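Local coordinates for sugar ABC transporter, sugar-binding protein (Streptococcus pneumoniae, PDB 2HEU) that probably captures sugars, likely raffinose-type oligosaccharides, outside the cell and delivers them to the membrane subunits of an ABC transporter, at residues A[241-246]-A[261-266]; A[135-140]-A[250-255]; A[232-237]-A[378-383]. One frame throughout, in Å; residues are numbered along the deposited sequence.

Interaction 1. Residues A[241-246]-A[261-266]; sequences DVIGAF and ITAINE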
ATOM      1  N   ASP A 241       4.673 -19.187  -3.887  1.00  9.41           N
ATOM      2  CA  ASP A 241       5.242 -20.223  -3.063  1.00  9.43           C
ATOM      3  C   ASP A 241       5.070 -19.859  -1.596  1.00  9.51           C
ATOM      4  O   ASP A 241       4.791 -20.771  -0.769  1.00 10.47           O
ATOM      5  CB  ASP A 241       6.719 -20.430  -3.354  1.00  9.91           C
ATOM      6  CG  ASP A 241       7.029 -20.922  -4.763  1.00 10.52           C
ATOM      7  OD1 ASP A 241       6.182 -21.586  -5.406  1.00 12.35           O
ATOM      8  OD2 ASP A 241       8.195 -20.679  -5.193  1.00 12.20           O
ATOM      9  N   VAL A 242       5.333 -18.609  -1.185  0.50  9.60           N
ATOM     10  CA  VAL A 242       5.176 -18.235   0.248  0.50  7.96           C
ATOM     11  C   VAL A 242       3.750 -18.017   0.660  0.50  8.03           C
ATOM     12  O   VAL A 242       3.427 -18.271   1.829  0.50  8.52           O
ATOM     13  CB  VAL A 242       6.057 -17.023   0.688  0.50  8.25           C
ATOM     14  CG1 VAL A 242       7.521 -17.376   0.317  0.50 10.69           C
ATOM     15  CG2 VAL A 242       5.593 -15.720   0.076  0.50  8.59           C
ATOM     16  N   ILE A 243       2.883 -17.578  -0.230  1.00  8.54           N
ATOM     17  CA  ILE A 243       1.446 -17.581   0.069  1.00  9.00           C
ATOM     18  C   ILE A 243       1.018 -19.019   0.385  1.00  8.34           C
ATOM     19  O   ILE A 243       0.294 -19.269   1.360  1.00  9.31           O
ATOM     20  CB  ILE A 243       0.657 -17.012  -1.121  1.00  9.36           C
ATOM     21  CG1 ILE A 243       0.947 -15.536  -1.327  1.00 11.05           C
ATOM     22  CG2 ILE A 243      -0.868 -17.345  -0.958  1.00 10.81           C
ATOM     23  CD1 ILE A 243       0.549 -14.625  -0.233  1.00 14.77           C
ATOM     24  N   GLY A 244       1.427 -19.975  -0.458  1.00  8.89           N
ATOM     25  CA  GLY A 244       1.088 -21.355  -0.225  1.00  9.29           C
ATOM     26  C   GLY A 244       1.690 -21.899   1.034  1.00  8.38           C
ATOM     27  O   GLY A 244       0.995 -22.577   1.829  1.00  9.49           O
ATOM     28  N   ALA A 245       2.946 -21.631   1.314  1.00  8.41           N
ATOM     29  CA  ALA A 245       3.606 -22.140   2.513  1.00  8.60           C
ATOM     30  C   ALA A 245       2.844 -21.600   3.765  1.00  8.48           C
ATOM     31  O   ALA A 245       2.650 -22.348   4.736  1.00  9.30           O
ATOM     32  CB  ALA A 245       5.051 -21.738   2.584  1.00  9.62           C
ATOM     33  N   PHE A 246       2.489 -20.321   3.749  1.00  7.82           N
ATOM     34  CA  PHE A 246       1.755 -19.766   4.887  1.00  8.36           C
ATOM     35  C   PHE A 246       0.385 -20.419   5.002  1.00  8.19           C
ATOM     36  O   PHE A 246      -0.052 -20.819   6.079  1.00  8.86           O
ATOM     37  CB  PHE A 246       1.690 -18.257   4.750  1.00  8.22           C
ATOM     38  CG  PHE A 246       0.915 -17.615   5.856  1.00  8.75           C
ATOM     39  CD1 PHE A 246       1.435 -17.533   7.159  1.00  9.33           C
ATOM     40  CD2 PHE A 246      -0.369 -17.130   5.666  1.00  9.21           C
ATOM     41  CE1 PHE A 246       0.709 -17.029   8.192  1.00  9.34           C
ATOM     42  CE2 PHE A 246      -1.099 -16.577   6.708  1.00  9.34           C
ATOM     43  CZ  PHE A 246      -0.556 -16.524   7.970  1.00  8.78           C
ATOM     44  N   ILE A 261      -4.031 -11.125   1.482  1.00 10.85           N
ATOM     45  CA  ILE A 261      -5.065 -11.941   2.134  1.00 10.02           C
ATOM     46  C   ILE A 261      -5.958 -12.646   1.088  1.00 10.72           C
ATOM     47  O   ILE A 261      -6.370 -13.791   1.315  1.00 10.25           O
ATOM     48  CB  ILE A 261      -5.908 -11.127   3.129  1.00 10.77           C
ATOM     49  CG1 ILE A 261      -6.799 -12.031   3.970  1.00 12.13           C
ATOM     50  CG2 ILE A 261      -6.666  -9.991   2.476  1.00 12.04           C
ATOM     51  CD1 ILE A 261      -6.104 -13.163   4.733  1.00 13.60           C
ATOM     52  N   THR A 262      -6.216 -12.018  -0.026  1.00 12.17           N
ATOM     53  CA  THR A 262      -7.053 -12.595  -1.044  1.00 14.43           C
ATOM     54  C   THR A 262      -6.442 -13.897  -1.563  1.00 12.83           C
ATOM     55  O   THR A 262      -7.098 -14.983  -1.638  1.00 14.29           O
ATOM     56  CB  THR A 262      -7.122 -11.564  -2.185  1.00 16.65           C
ATOM     57  OG1 THR A 262      -7.492 -10.239  -1.656  1.00 20.79           O
ATOM     58  CG2 THR A 262      -8.119 -12.011  -3.233  1.00 25.66           C
ATOM     59  N   ALA A 263      -5.127 -13.841  -1.874  1.00 12.05           N
ATOM     60  CA  ALA A 263      -4.406 -15.002  -2.340  1.00 11.51           C
ATOM     61  C   ALA A 263      -4.358 -16.085  -1.283  1.00 10.24           C
ATOM     62  O   ALA A 263      -4.469 -17.289  -1.580  1.00 10.69           O
ATOM     63  CB  ALA A 263      -3.020 -14.627  -2.819  1.00 12.93           C
ATOM     64  N   ILE A 264      -4.102 -15.714  -0.026  1.00  9.44           N
ATOM     65  CA  ILE A 264      -4.035 -16.687   1.048  1.00  9.06           C
ATOM     66  C   ILE A 264      -5.406 -17.406   1.152  1.00  9.90           C
ATOM     67  O   ILE A 264      -5.423 -18.653   1.272  1.00  9.91           O
ATOM     68  CB  ILE A 264      -3.672 -16.006   2.404  1.00  9.35           C
ATOM     69  CG1 ILE A 264      -2.246 -15.427   2.304  1.00  9.78           C
ATOM     70  CG2 ILE A 264      -3.792 -17.027   3.520  1.00 11.38           C
ATOM     71  CD1 ILE A 264      -1.961 -14.456   3.416  1.00 11.15           C
ATOM     72  N   ASN A 265      -6.476 -16.681   1.145  1.00 10.46           N
ATOM     73  CA  ASN A 265      -7.811 -17.343   1.343  1.00 11.18           C
ATOM     74  C   ASN A 265      -8.097 -18.316   0.237  1.00 11.66           C
ATOM     75  O   ASN A 265      -8.792 -19.317   0.504  1.00 13.24           O
ATOM     76  CB  ASN A 265      -8.887 -16.308   1.504  1.00 12.62           C
ATOM     77  CG  ASN A 265      -8.893 -15.644   2.837  1.00 14.00           C
ATOM     78  OD1 ASN A 265      -8.454 -16.251   3.829  1.00 16.58           O
ATOM     79  ND2 ASN A 265      -9.433 -14.457   2.897  1.00 16.12           N
ATOM     80  N   GLU A 266      -7.654 -18.109  -0.968  0.50 11.00           N
ATOM     81  CA  GLU A 266      -8.015 -18.992  -2.042  0.50 10.88           C
ATOM     82  C   GLU A 266      -7.248 -20.314  -1.972  0.50 11.16           C
ATOM     83  O   GLU A 266      -7.485 -21.249  -2.759  0.50 11.27           O
ATOM     84  CB  GLU A 266      -7.758 -18.293  -3.402  0.50 11.41           C
ATOM     85  CG  GLU A 266      -8.631 -17.100  -3.661  0.50 11.93           C
ATOM     86  CD  GLU A 266      -8.785 -16.740  -5.098  0.50 13.98           C
ATOM     87  OE1 GLU A 266      -8.068 -17.280  -5.938  0.50 14.88           O
ATOM     88  OE2 GLU A 266      -9.750 -15.939  -5.371  0.50 18.04           O
TER
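Ile243 and Ile264 meet at the centre of this helix-to-helix contact, their side chains crossing at about a right angle. CD1 of Ile243 lies 3.9 Å from CG1 of Ile264. The other branch of Ile243 works against the opposing backbone: CG2, held anti to the backbone N, comes within 3.7 Å of Ala263 O and lies 3.9 Å from Ala263 CB. One turn further on, Phe246 offers one flank of its ring, CD2 and CE2, to Ile264, with CD2 3.8 Å from Ile264 CD1; Ile264 CG2 touches the same two ring carbons. With chi1 at 178°, Phe246 CG runs anti to its backbone N, which carries the ring toward the second helix.

The two short helix segments pass 9.3 Å apart at an angle of 58°, and Ile243 and Ile264 have the nearest CA atoms, 5.6 Å apart. The surrounding shell comes largely from the small antiparallel sheet: Tyr132 and Ile273 both touch Phe246 and Ile264, and the ring of Phe246 also makes an edge-to-face contact with Phe271. Helices 239-247 and 260-265 thus pack together beside the sheet of one lobe of this solute-binding protein. Since no hydrogen bond or salt bridge links the two segments, their contact rests on apolar side chains packing on each other and on the backbone of residues 263-264.

Interaction 2. Residues A[135-140]-A[250-255]; sequences KDKFEE and DVLMTP
The ring of Phe138 meets Met253 at its edge, in a Met-aromatic contact. Met253 SD lies 4.0 Å from Phe138 CZ and 5.3 Å from the ring centroid, 87° off the ring normal, so the sulfur is practically in the plane of the ring. Met253 CG accompanies it beside the same ring carbon, and the two side chains cross at about a right angle. The straight second torsion of the methionine, chi2 179°, carries the sulfur out to the ring edge. Leu252 is more distant from the ring: its O, oblique to the ring, is 4.2 Å from Phe138 CE1, and its CB is 4.3 Å from the same CE1. Tyr133 meets Phe138 as well, the two ring planes inclined at about 50°.

Leu252 makes its closer contact with the foot of Lys137: CD2 is 3.7 Å from Lys137 CB and equally close to CG. The lysine thereby divides its chain between two environments. Its first methylenes pack on leucine, while bends at chi2 and chi3 lead the amine forward along its own helix, toward Glu140; in the conformer described for that glutamate, NZ forms a salt bridge with Glu140 OE1 at 2.7 Å.

Helix 135-141 directly follows strand 129-134, the central strand of the three-stranded antiparallel sheet, and this contact sets its first turn against the entry to edge strand 253-257. Leu155 and Ile159 of helix 149-161 add to the surroundings: Leu155 touches Phe138 and Met253, and Ile159 touches Leu252 and Met253.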
ATOM      1  N   LYS A 135      -2.700 -17.633  13.903  1.00 11.19           N
ATOM      2  CA  LYS A 135      -3.153 -17.495  15.286  1.00 12.00           C
ATOM      3  C   LYS A 135      -3.190 -18.807  16.004  1.00 12.85           C
ATOM      4  O   LYS A 135      -2.890 -18.924  17.217  1.00 14.34           O
ATOM      5  CB  LYS A 135      -4.528 -16.839  15.348  1.00 12.55           C
ATOM      6  CG  LYS A 135      -4.616 -15.443  14.861  1.00 13.96           C
ATOM      7  CD  LYS A 135      -6.055 -14.881  14.980  1.00 17.08           C
ATOM      8  CE  LYS A 135      -6.207 -13.455  14.699  1.00 17.87           C
ATOM      9  NZ  LYS A 135      -7.631 -13.020  14.776  1.00 26.02           N
ATOM     10  N   ASP A 136      -3.630 -19.865  15.316  1.00 13.43           N
ATOM     11  CA  ASP A 136      -3.790 -21.195  15.912  1.00 14.44           C
ATOM     12  C   ASP A 136      -2.489 -21.702  16.410  1.00 14.10           C
ATOM     13  O   ASP A 136      -2.370 -22.202  17.542  1.00 15.92           O
ATOM     14  CB  ASP A 136      -4.382 -22.229  14.941  1.00 14.31           C
ATOM     15  CG  ASP A 136      -5.774 -21.914  14.445  1.00 16.47           C
ATOM     16  OD1 ASP A 136      -6.154 -20.761  14.301  1.00 18.13           O
ATOM     17  OD2 ASP A 136      -6.456 -22.890  14.042  1.00 20.62           O
ATOM     18  N   LYS A 137      -1.439 -21.605  15.598  1.00 13.64           N
ATOM     19  CA  LYS A 137      -0.120 -22.053  15.985  1.00 14.50           C
ATOM     20  C   LYS A 137       0.466 -21.195  17.059  1.00 13.82           C
ATOM     21  O   LYS A 137       1.137 -21.736  17.976  1.00 15.50           O
ATOM     22  CB  LYS A 137       0.835 -22.179  14.791  1.00 14.42           C
ATOM     23  CG  LYS A 137       0.489 -23.319  13.900  1.00 16.08           C
ATOM     24  CD  LYS A 137       0.550 -24.680  14.587  1.00 28.55           C
ATOM     25  CE  LYS A 137       1.864 -25.223  14.723  1.00 32.79           C
ATOM     26  NZ  LYS A 137       1.746 -26.717  15.051  1.00 36.14           N
ATOM     27  N   PHE A 138       0.310 -19.908  16.999  1.00 14.06           N
ATOM     28  CA  PHE A 138       0.803 -19.092  18.099  1.00 15.27           C
ATOM     29  C   PHE A 138       0.115 -19.551  19.417  1.00 15.44           C
ATOM     30  O   PHE A 138       0.757 -19.580  20.464  1.00 17.53           O
ATOM     31  CB  PHE A 138       0.536 -17.569  17.881  1.00 14.74           C
ATOM     32  CG  PHE A 138       1.579 -16.847  17.072  1.00 12.96           C
ATOM     33  CD1 PHE A 138       2.142 -17.394  15.941  1.00 12.55           C
ATOM     34  CD2 PHE A 138       2.027 -15.606  17.466  1.00 12.65           C
ATOM     35  CE1 PHE A 138       3.082 -16.692  15.204  1.00 11.57           C
ATOM     36  CE2 PHE A 138       2.998 -14.899  16.727  1.00 12.96           C
ATOM     37  CZ  PHE A 138       3.534 -15.491  15.602  1.00 12.83           C
ATOM     38  N   GLU A 139      -1.170 -19.749  19.391  1.00 16.18           N
ATOM     39  CA  GLU A 139      -1.882 -20.185  20.637  1.00 17.33           C
ATOM     40  C   GLU A 139      -1.334 -21.512  21.089  1.00 19.09           C
ATOM     41  O   GLU A 139      -1.050 -21.713  22.301  1.00 21.32           O
ATOM     42  CB  GLU A 139      -3.377 -20.183  20.376  1.00 19.43           C
ATOM     43  CG  GLU A 139      -4.159 -20.350  21.639  1.00 26.20           C
ATOM     44  CD  GLU A 139      -5.625 -20.492  21.398  1.00 34.81           C
ATOM     45  OE1 GLU A 139      -6.004 -20.997  20.310  1.00 41.34           O
ATOM     46  OE2 GLU A 139      -6.400 -20.162  22.337  1.00 38.99           O
ATOM     47  N   GLU A 140      -1.088 -22.460  20.198  0.50 18.30           N
ATOM     48  CA  GLU A 140      -0.639 -23.859  20.585  0.50 18.83           C
ATOM     49  C   GLU A 140       0.754 -23.808  21.148  0.50 19.49           C
ATOM     50  O   GLU A 140       1.162 -24.711  21.940  0.50 20.12           O
ATOM     51  CB  GLU A 140      -0.618 -24.805  19.353  0.50 20.04           C
ATOM     52  CG  GLU A 140       0.026 -26.285  19.586  0.50 19.92           C
ATOM     53  CD  GLU A 140       0.332 -27.024  18.296  0.50 24.13           C
ATOM     54  OE1 GLU A 140       0.142 -26.452  17.227  0.50 24.53           O
ATOM     55  OE2 GLU A 140       0.753 -28.187  18.337  0.50 26.28           O
ATOM     56  N   ASP A 250       2.928 -24.280   6.890  1.00  9.41           N
ATOM     57  CA  ASP A 250       4.328 -24.711   6.824  1.00  9.12           C
ATOM     58  C   ASP A 250       5.320 -23.649   7.351  1.00  9.36           C
ATOM     59  O   ASP A 250       6.432 -24.013   7.711  1.00 10.55           O
ATOM     60  CB  ASP A 250       4.705 -25.130   5.442  1.00 10.02           C
ATOM     61  CG  ASP A 250       3.973 -26.437   4.962  1.00 13.10           C
ATOM     62  OD1 ASP A 250       3.408 -27.177   5.810  1.00 14.60           O
ATOM     63  OD2 ASP A 250       4.017 -26.678   3.737  1.00 14.66           O
ATOM     64  N   VAL A 251       4.877 -22.401   7.348  1.00  8.90           N
ATOM     65  CA  VAL A 251       5.606 -21.316   7.985  1.00  8.88           C
ATOM     66  C   VAL A 251       4.592 -20.569   8.818  1.00  8.92           C
ATOM     67  O   VAL A 251       3.402 -20.534   8.490  1.00  9.60           O
ATOM     68  CB  VAL A 251       6.275 -20.369   6.964  1.00  8.41           C
ATOM     69  CG1 VAL A 251       7.272 -21.134   6.132  1.00  9.64           C
ATOM     70  CG2 VAL A 251       5.242 -19.623   6.125  1.00  8.73           C
ATOM     71  N   LEU A 252       5.034 -19.986   9.982  1.00  8.55           N
ATOM     72  CA  LEU A 252       4.097 -19.358  10.884  1.00  8.40           C
ATOM     73  C   LEU A 252       3.775 -17.918  10.539  1.00  8.51           C
ATOM     74  O   LEU A 252       2.736 -17.417  11.052  1.00  9.10           O
ATOM     75  CB  LEU A 252       4.560 -19.442  12.314  1.00  9.59           C
ATOM     76  CG  LEU A 252       4.632 -20.920  12.867  1.00 14.70           C
ATOM     77  CD1 LEU A 252       4.811 -20.851  14.385  1.00 15.29           C
ATOM     78  CD2 LEU A 252       3.583 -21.862  12.399  1.00 17.46           C
ATOM     79  N   MET A 253       4.594 -17.272   9.737  1.00  8.16           N
ATOM     80  CA  MET A 253       4.489 -15.862   9.411  1.00  8.28           C
ATOM     81  C   MET A 253       4.958 -15.595   8.009  1.00  8.15           C
ATOM     82  O   MET A 253       5.820 -16.302   7.458  1.00  8.46           O
ATOM     83  CB  MET A 253       5.384 -15.011  10.351  1.00  8.24           C
ATOM     84  CG  MET A 253       4.955 -15.010  11.796  1.00  9.36           C
ATOM     85  SD  MET A 253       6.032 -14.034  12.876  1.00  9.36           S
ATOM     86  CE  MET A 253       7.463 -15.145  12.943  1.00 10.96           C
ATOM     87  N   THR A 254       4.469 -14.504   7.424  1.00  8.03           N
ATOM     88  CA  THR A 254       5.097 -13.967   6.212  1.00  8.23           C
ATOM     89  C   THR A 254       4.896 -12.505   6.144  1.00  7.67           C
ATOM     90  O   THR A 254       3.789 -12.022   6.423  1.00  8.35           O
ATOM     91  CB  THR A 254       4.595 -14.717   4.926  1.00  8.70           C
ATOM     92  OG1 THR A 254       5.452 -14.390   3.830  1.00  9.45           O
ATOM     93  CG2 THR A 254       3.176 -14.457   4.555  1.00  9.21           C
ATOM     94  N   PRO A 255       5.917 -11.706   5.797  1.00  8.18           N
ATOM     95  CA  PRO A 255       5.766 -10.245   5.687  1.00  7.98           C
ATOM     96  C   PRO A 255       5.217  -9.900   4.346  1.00  8.45           C
ATOM     97  O   PRO A 255       5.773 -10.271   3.301  1.00  9.00           O
ATOM     98  CB  PRO A 255       7.234  -9.754   5.846  1.00  8.74           C
ATOM     99  CG  PRO A 255       8.050 -10.885   5.219  1.00  9.28           C
ATOM    100  CD  PRO A 255       7.332 -12.140   5.595  1.00  8.97           C
TER

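Interaction 3. Residues A[232-237]-A[378-383]; sequences KNWEGA and NYVLTG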
ATOM      1  N   LYS A 232      12.836 -24.006   3.690  1.00 10.89           N
ATOM      2  CA  LYS A 232      13.730 -24.643   2.792  1.00 11.81           C
ATOM      3  C   LYS A 232      13.541 -24.146   1.381  1.00  9.70           C
ATOM      4  O   LYS A 232      12.453 -23.944   0.913  1.00  9.93           O
ATOM      5  CB  LYS A 232      13.430 -26.193   2.802  1.00 15.90           C
ATOM      6  CG  LYS A 232      14.024 -27.061   1.838  1.00 17.96           C
ATOM      7  CD  LYS A 232      13.736 -28.553   2.118  1.00 22.17           C
ATOM      8  CE  LYS A 232      12.477 -29.101   1.612  1.00 21.78           C
ATOM      9  NZ  LYS A 232      12.534 -30.604   1.778  1.00 30.42           N
ATOM     10  N   ASN A 233      14.662 -23.925   0.697  1.00  9.88           N
ATOM     11  CA  ASN A 233      14.653 -23.442  -0.681  1.00  9.39           C
ATOM     12  C   ASN A 233      13.980 -22.093  -0.834  1.00  8.37           C
ATOM     13  O   ASN A 233      13.485 -21.742  -1.907  1.00  9.96           O
ATOM     14  CB  ASN A 233      14.130 -24.475  -1.660  1.00 10.45           C
ATOM     15  CG  ASN A 233      14.943 -25.748  -1.630  1.00 10.87           C
ATOM     16  OD1 ASN A 233      14.300 -26.849  -1.752  1.00 14.21           O
ATOM     17  ND2 ASN A 233      16.200 -25.667  -1.541  1.00 13.49           N
ATOM     18  N   TRP A 234      14.078 -21.242   0.213  1.00  8.62           N
ATOM     19  CA  TRP A 234      13.514 -19.920   0.129  1.00  8.73           C
ATOM     20  C   TRP A 234      14.241 -19.050  -0.909  1.00  7.94           C
ATOM     21  O   TRP A 234      13.630 -18.116  -1.434  1.00  8.42           O
ATOM     22  CB  TRP A 234      13.562 -19.221   1.500  1.00  8.64           C
ATOM     23  CG  TRP A 234      14.959 -18.795   1.892  1.00  8.40           C
ATOM     24  CD1 TRP A 234      15.905 -19.551   2.536  1.00  9.44           C
ATOM     25  CD2 TRP A 234      15.562 -17.548   1.635  1.00  8.27           C
ATOM     26  NE1 TRP A 234      17.066 -18.807   2.666  1.00 10.22           N
ATOM     27  CE2 TRP A 234      16.871 -17.580   2.119  1.00 10.29           C
ATOM     28  CE3 TRP A 234      15.086 -16.385   1.045  1.00  9.36           C
ATOM     29  CZ2 TRP A 234      17.752 -16.478   2.036  1.00 12.43           C
ATOM     30  CZ3 TRP A 234      15.925 -15.290   0.931  1.00 11.58           C
ATOM     31  CH2 TRP A 234      17.216 -15.380   1.441  1.00 12.32           C
ATOM     32  N   GLU A 235      15.496 -19.333  -1.206  1.00  8.36           N
ATOM     33  CA  GLU A 235      16.293 -18.437  -2.022  1.00  8.58           C
ATOM     34  C   GLU A 235      15.676 -18.236  -3.363  1.00 10.37           C
ATOM     35  O   GLU A 235      15.763 -17.149  -3.927  1.00 14.06           O
ATOM     36  CB  GLU A 235      17.742 -18.941  -2.133  1.00  9.62           C
ATOM     37  CG  GLU A 235      18.519 -19.073  -0.860  1.00 10.20           C
ATOM     38  CD  GLU A 235      18.390 -20.397  -0.090  1.00 11.07           C
ATOM     39  OE1 GLU A 235      17.460 -21.172  -0.322  1.00 11.41           O
ATOM     40  OE2 GLU A 235      19.313 -20.637   0.774  1.00 13.44           O
ATOM     41  N   GLY A 236      15.062 -19.290  -3.907  1.00 11.69           N
ATOM     42  CA  GLY A 236      14.427 -19.295  -5.219  1.00 13.57           C
ATOM     43  C   GLY A 236      12.884 -19.234  -5.167  1.00 12.66           C
ATOM     44  O   GLY A 236      12.231 -19.360  -6.211  1.00 13.57           O
ATOM     45  N   ALA A 237      12.323 -18.974  -3.981  1.00 10.19           N
ATOM     46  CA  ALA A 237      10.876 -19.027  -3.842  1.00  9.28           C
ATOM     47  C   ALA A 237      10.240 -17.742  -4.328  1.00  8.62           C
ATOM     48  O   ALA A 237      10.729 -16.626  -4.113  1.00 10.14           O
ATOM     49  CB  ALA A 237      10.547 -19.238  -2.390  1.00  9.85           C
ATOM     50  N   ASN A 378      18.857  -8.842  -1.260  1.00  8.37           N
ATOM     51  CA  ASN A 378      20.263  -9.310  -1.355  1.00  8.72           C
ATOM     52  C   ASN A 378      20.901  -9.308  -0.002  1.00  8.23           C
ATOM     53  O   ASN A 378      21.768 -10.152   0.254  1.00  9.48           O
ATOM     54  CB  ASN A 378      21.062  -8.420  -2.313  1.00  9.77           C
ATOM     55  CG  ASN A 378      20.790  -8.695  -3.754  1.00 12.05           C
ATOM     56  OD1 ASN A 378      19.994  -9.568  -4.082  1.00 16.57           O
ATOM     57  ND2 ASN A 378      21.321  -7.906  -4.677  1.00 13.82           N
ATOM     58  N   TYR A 379      20.523  -8.419   0.904  1.00  8.04           N
ATOM     59  CA  TYR A 379      21.021  -8.489   2.270  1.00  7.98           C
ATOM     60  C   TYR A 379      20.507  -9.729   2.979  1.00  8.06           C
ATOM     61  O   TYR A 379      21.250 -10.422   3.681  1.00  8.56           O
ATOM     62  CB  TYR A 379      20.684  -7.207   3.071  1.00  8.46           C
ATOM     63  CG  TYR A 379      21.241  -7.290   4.471  1.00  8.05           C
ATOM     64  CD1 TYR A 379      22.608  -7.145   4.678  1.00  8.60           C
ATOM     65  CD2 TYR A 379      20.460  -7.581   5.544  1.00  8.35           C
ATOM     66  CE1 TYR A 379      23.174  -7.329   5.923  1.00  8.82           C
ATOM     67  CE2 TYR A 379      20.975  -7.747   6.822  1.00  8.91           C
ATOM     68  CZ  TYR A 379      22.372  -7.637   7.000  1.00  8.70           C
ATOM     69  OH  TYR A 379      22.949  -7.841   8.207  1.00  9.51           O
ATOM     70  N   VAL A 380      19.224 -10.039   2.842  1.00  8.29           N
ATOM     71  CA  VAL A 380      18.706 -11.290   3.446  1.00  8.41           C
ATOM     72  C   VAL A 380      19.513 -12.481   2.903  1.00  8.70           C
ATOM     73  O   VAL A 380      19.860 -13.370   3.679  1.00  9.98           O
ATOM     74  CB  VAL A 380      17.218 -11.414   3.250  1.00  8.60           C
ATOM     75  CG1 VAL A 380      16.705 -12.732   3.891  1.00 10.39           C
ATOM     76  CG2 VAL A 380      16.480 -10.224   3.834  1.00  9.56           C
ATOM     77  N   LEU A 381      19.773 -12.488   1.601  0.70  8.79           N
ATOM     78  CA  LEU A 381      20.508 -13.577   0.958  0.70 10.19           C
ATOM     79  C   LEU A 381      21.956 -13.648   1.546  0.70 10.26           C
ATOM     80  O   LEU A 381      22.471 -14.709   1.885  0.70 12.30           O
ATOM     81  CB  LEU A 381      20.489 -13.364  -0.549  0.70 11.13           C
ATOM     82  CG  LEU A 381      19.103 -13.730  -1.224  0.70 11.90           C
ATOM     83  CD1 LEU A 381      18.955 -13.097  -2.615  0.70 12.83           C
ATOM     84  CD2 LEU A 381      18.877 -15.259  -1.352  0.70 14.15           C
ATOM     85  N   THR A 382      22.641 -12.559   1.646  1.00 10.94           N
ATOM     86  CA  THR A 382      24.136 -12.538   1.836  1.00 11.92           C
ATOM     87  C   THR A 382      24.626 -12.100   3.192  1.00 13.05           C
ATOM     88  O   THR A 382      25.728 -12.454   3.569  1.00 14.11           O
ATOM     89  CB  THR A 382      24.814 -11.634   0.824  1.00 13.45           C
ATOM     90  OG1 THR A 382      24.538 -10.242   1.123  1.00 12.39           O
ATOM     91  CG2 THR A 382      24.495 -11.962  -0.621  1.00 15.07           C
ATOM     92  N   GLY A 383      23.854 -11.252   3.878  1.00 11.59           N
ATOM     93  CA  GLY A 383      24.315 -10.687   5.094  1.00 11.33           C
ATOM     94  C   GLY A 383      25.443  -9.650   4.942  1.00 10.24           C
ATOM     95  O   GLY A 383      26.085  -9.329   5.957  1.00 10.95           O
TER
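Trp234, in a loop, packs against Val380 and Leu381 in the last turn of a helix, in one lobe of a periplasmic-binding-protein fold. The loop joins helix 212-222 to helix 239-247, and its partner is the C-terminal end of helix 370-382. Trp234 carries most of the contact through the far end of its indole. Its CH2 atom comes within 3.3 Å of Leu381 CD2 in the conformer described for that leucine, and lies 3.6 Å from Val380 CG1. Both methyls approach obliquely, whereas Leu381 N sits at the indole edge, near its plane. The first torsion, chi1 73°, sets CG between the backbone N and the carbonyl carbon, from where the indole extends toward the helix.

Glu235 adds a second layer. Its CG stands 3.7 Å above the plane of the Trp234 ring system, offset toward the rim, and also lies 3.9 Å from Leu381 CD2. The leucine methyl is therefore touched by both the indole and the aliphatic part of the glutamate. Further out, Lys230 makes a cation-pi contact with Trp234, and Met221 and Leu177 pack on Val380. Arg225 donates from NE to Val380 O, tying the helix end to the region just after helix 212-222.

The helix runs through Thr382; Gly383, with positive phi, is the first residue to leave it. One turn before Thr382, Asn378 O accepts two bonds from that threonine, from opposite faces of its carbonyl plane, through backbone N and OG1; the one from OG1 is 2.9 Å long, with a C=O...donor angle of 139°.

Overall arrangement
From the N terminus, the first of the contact segments is 135-140, on helix 135-141, whose partner in interaction 2 arrives only with residues 250-255, closing a loop of 109 intervening residues. Within that loop comes 232-237, the first half of interaction 3; its second half, 378-383, lies far beyond, so interactions 2 and 3 cross. Interaction 1 begins just after 232-237, at 241-246, and closes a short loop at 261-266 that is nested inside interaction 3 and crosses interaction 2. Interactions 1 and 2 touch directly, with a probable hydrogen bond between Ala245 O and Asp250 N. Together the three join the small antiparallel sheet, its flanking helices and the late helix 370-382.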